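Tyrosine specific protein phosphatase (Trypanosoma cruzi, PDB 4AZ1) probably removes phosphate from phosphotyrosine residues of proteins, as a member of the classical protein tyrosine phosphatase family. Local coordinates at residues I101-A106 against V145-L151. Residues are numbered along the deposited sequence; the frame is centred on the assembly and turned at random.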
ATOM      1  N   ILE A 101      -3.213   1.079  -1.078  1.00 32.41           N
ATOM      2  CA  ILE A 101      -2.444   2.140  -1.725  1.00 38.79           C
ATOM      3  C   ILE A 101      -1.642   1.675  -2.955  1.00 43.44           C
ATOM      4  O   ILE A 101      -1.597   2.399  -3.952  1.00 42.44           O
ATOM      5  CB  ILE A 101      -1.569   2.922  -0.716  1.00 35.76           C
ATOM      6  CG1 ILE A 101      -2.446   3.841   0.131  1.00 35.15           C
ATOM      7  CG2 ILE A 101      -0.481   3.759  -1.421  1.00 29.92           C
ATOM      8  CD1 ILE A 101      -1.696   4.473   1.318  1.00 31.15           C
ATOM      9  N   PRO A 102      -1.025   0.468  -2.905  1.00 41.64           N
ATOM     10  CA  PRO A 102      -0.293   0.075  -4.115  1.00 39.54           C
ATOM     11  C   PRO A 102      -1.233  -0.048  -5.318  1.00 40.27           C
ATOM     12  O   PRO A 102      -0.851   0.335  -6.437  1.00 37.26           O
ATOM     13  CB  PRO A 102       0.287  -1.298  -3.750  1.00 38.10           C
ATOM     14  CG  PRO A 102       0.361  -1.304  -2.253  1.00 36.79           C
ATOM     15  CD  PRO A 102      -0.818  -0.491  -1.799  1.00 38.52           C
ATOM     16  N   ASP A 103      -2.433  -0.585  -5.091  1.00 31.07           N
ATOM     17  CA  ASP A 103      -3.461  -0.648  -6.134  1.00 36.14           C
ATOM     18  C   ASP A 103      -3.792   0.742  -6.661  1.00 36.07           C
ATOM     19  O   ASP A 103      -3.946   0.953  -7.871  1.00 35.80           O
ATOM     20  CB  ASP A 103      -4.738  -1.264  -5.570  1.00 46.52           C
ATOM     21  CG  ASP A 103      -4.509  -2.643  -4.983  1.00 61.98           C
ATOM     22  OD1 ASP A 103      -3.831  -2.744  -3.925  1.00 60.49           O
ATOM     23  OD2 ASP A 103      -5.021  -3.618  -5.579  1.00 60.76           O
ATOM     24  N   PHE A 104      -3.914   1.689  -5.747  1.00 34.56           N
ATOM     25  CA  PHE A 104      -4.334   3.035  -6.113  1.00 32.75           C
ATOM     26  C   PHE A 104      -3.260   3.662  -7.003  1.00 37.98           C
ATOM     27  O   PHE A 104      -3.556   4.200  -8.079  1.00 38.16           O
ATOM     28  CB  PHE A 104      -4.559   3.854  -4.844  1.00 27.94           C
ATOM     29  CG  PHE A 104      -5.009   5.278  -5.086  1.00 34.42           C
ATOM     30  CD1 PHE A 104      -6.281   5.552  -5.574  1.00 31.09           C
ATOM     31  CD2 PHE A 104      -4.168   6.341  -4.789  1.00 32.83           C
ATOM     32  CE1 PHE A 104      -6.698   6.870  -5.770  1.00 36.77           C
ATOM     33  CE2 PHE A 104      -4.576   7.663  -4.990  1.00 28.93           C
ATOM     34  CZ  PHE A 104      -5.837   7.925  -5.474  1.00 33.59           C
ATOM     35  N   LEU A 105      -2.009   3.565  -6.564  1.00 33.25           N
ATOM     36  CA  LEU A 105      -0.895   4.155  -7.308  1.00 35.27           C
ATOM     37  C   LEU A 105      -0.710   3.468  -8.656  1.00 38.35           C
ATOM     38  O   LEU A 105      -0.390   4.118  -9.668  1.00 37.34           O
ATOM     39  CB  LEU A 105       0.405   4.093  -6.492  1.00 33.42           C
ATOM     40  CG  LEU A 105       0.396   4.873  -5.169  1.00 32.08           C
ATOM     41  CD1 LEU A 105       1.769   4.852  -4.467  1.00 32.37           C
ATOM     42  CD2 LEU A 105      -0.066   6.297  -5.364  1.00 30.05           C
ATOM     43  N   ALA A 106      -0.901   2.151  -8.670  1.00 36.77           N
ATOM     44  CA  ALA A 106      -0.771   1.390  -9.907  1.00 36.91           C
ATOM     45  C   ALA A 106      -1.821   1.839 -10.915  1.00 38.81           C
ATOM     46  O   ALA A 106      -1.553   1.918 -12.123  1.00 42.11           O
ATOM     47  CB  ALA A 106      -0.911  -0.099  -9.640  1.00 43.90           C
ATOM     48  N   VAL A 145       6.075   1.741  -2.740  1.00 37.17           N
ATOM     49  CA  VAL A 145       5.228   0.631  -2.317  1.00 36.74           C
ATOM     50  C   VAL A 145       5.868  -0.648  -2.825  1.00 41.62           C
ATOM     51  O   VAL A 145       6.559  -0.655  -3.855  1.00 35.84           O
ATOM     52  CB  VAL A 145       3.762   0.755  -2.792  1.00 37.20           C
ATOM     53  CG1 VAL A 145       3.045   1.891  -2.056  1.00 28.74           C
ATOM     54  CG2 VAL A 145       3.684   0.942  -4.318  1.00 34.61           C
ATOM     55  N   SER A 146       5.683  -1.727  -2.083  1.00 34.97           N
ATOM     56  CA  SER A 146       6.280  -2.987  -2.473  1.00 43.91           C
ATOM     57  C   SER A 146       5.287  -3.785  -3.321  1.00 43.49           C
ATOM     58  O   SER A 146       5.683  -4.562  -4.196  1.00 45.74           O
ATOM     59  CB  SER A 146       6.686  -3.771  -1.232  1.00 38.64           C
ATOM     60  OG  SER A 146       7.155  -5.057  -1.587  1.00 42.96           O
ATOM     61  N   GLY A 147       3.998  -3.573  -3.053  1.00 37.13           N
ATOM     62  CA  GLY A 147       2.937  -4.307  -3.723  1.00 49.80           C
ATOM     63  C   GLY A 147       2.864  -4.039  -5.213  1.00 52.73           C
ATOM     64  O   GLY A 147       3.392  -3.036  -5.697  1.00 46.89           O
ATOM     65  N   ASN A 148       2.206  -4.944  -5.937  1.00 58.94           N
ATOM     66  CA  ASN A 148       2.008  -4.798  -7.376  1.00 54.29           C
ATOM     67  C   ASN A 148       3.321  -4.634  -8.139  1.00 54.81           C
ATOM     68  O   ASN A 148       3.418  -3.802  -9.043  1.00 56.19           O
ATOM     69  CB  ASN A 148       1.068  -3.625  -7.677  1.00 56.23           C
ATOM     70  CG  ASN A 148      -0.336  -3.842  -7.133  1.00 58.50           C
ATOM     71  OD1 ASN A 148      -0.841  -4.962  -7.114  1.00 65.71           O
ATOM     72  ND2 ASN A 148      -0.970  -2.770  -6.691  1.00 55.78           N
ATOM     73  N   CYS A 149       4.327  -5.417  -7.748  1.00 50.55           N
ATOM     74  CA  CYS A 149       5.657  -5.389  -8.365  1.00 61.63           C
ATOM     75  C   CYS A 149       6.429  -4.074  -8.202  1.00 57.30           C
ATOM     76  O   CYS A 149       7.466  -3.866  -8.850  1.00 59.02           O
ATOM     77  CB  CYS A 149       5.592  -5.821  -9.835  1.00 72.05           C
ATOM     78  SG  CYS A 149       5.131  -7.559 -10.005  1.00 77.99           S
ATOM     79  N   GLY A 150       5.918  -3.200  -7.335  1.00 54.15           N
ATOM     80  CA  GLY A 150       6.648  -2.024  -6.903  1.00 49.77           C
ATOM     81  C   GLY A 150       6.456  -0.748  -7.701  1.00 48.19           C
ATOM     82  O   GLY A 150       6.617  -0.724  -8.923  1.00 47.22           O
ATOM     83  N   LEU A 151       6.117   0.326  -6.999  1.00 41.44           N
ATOM     84  CA  LEU A 151       6.104   1.657  -7.599  1.00 43.29           C
ATOM     85  C   LEU A 151       6.836   2.608  -6.670  1.00 44.34           C
ATOM     86  O   LEU A 151       6.861   2.416  -5.446  1.00 42.78           O
ATOM     87  CB  LEU A 151       4.679   2.167  -7.826  1.00 44.30           C
ATOM     88  CG  LEU A 151       3.776   1.471  -8.852  1.00 57.44           C
ATOM     89  CD1 LEU A 151       2.658   0.682  -8.175  1.00 66.79           C
ATOM     90  CD2 LEU A 151       3.188   2.486  -9.820  1.00 51.66           C
TER
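Val-145 packs its isopropyl group against the first turn of helix 101-110, with Pro-102 at the middle of the contact. Its CB lies 4.0 Å from CG of the proline ring. With CG1 anti to the carbonyl carbon (chi1 -70°), that methyl reaches between two aliphatic side chains of the helix, 4.0 Å from CD1 of Leu-105 and close to CG2 of Ile-101, while CG2 rests over CA and CB of Pro-102. Proline suits this place: in the first turn of a helix its missing N-H costs no helical bond, and its compact ring gives the valine a rigid apolar surface. Leu-151, on the neighbouring strand, continues the apolar patch, its CD1 meeting CB of Ala-106 at 3.9 Å; the small alanine lets the leucine come close to the helix backbone.

The loop of the hairpin formed by edge strand 142-145 and strand 151-164 contains a type I' turn from Gly-147 to Gly-150. Gly-147 brings its CA to 4.0 Å from CB of Pro-102, where a side chain would be cramped. Asn-148, a residue type at ease with the left-handed backbone of such turns, extends its amide over the helix, ND2 3.5 Å from CB of Pro-102 and 3.1 Å from its carbonyl carbon. The carboxylate of Asp-103 stands nearly perpendicular to this amide (80°), but is engaged by Lys-48 in a salt bridge.

The turn end is looser: Gly-147 and Asn-148 are partly exposed, and Cys-149 is exposed and does not touch the helix segment, though it packs on Arg-273 of the second subunit. Asp-53 of that subunit lies against Pro-102 and Val-145 and accepts hydrogen bonds from the backbone N of Ser-146 and Gly-147. The hairpin is thus held to its own helix chiefly by apolar packing, whereas its polar backbone contributes to the subunit interface.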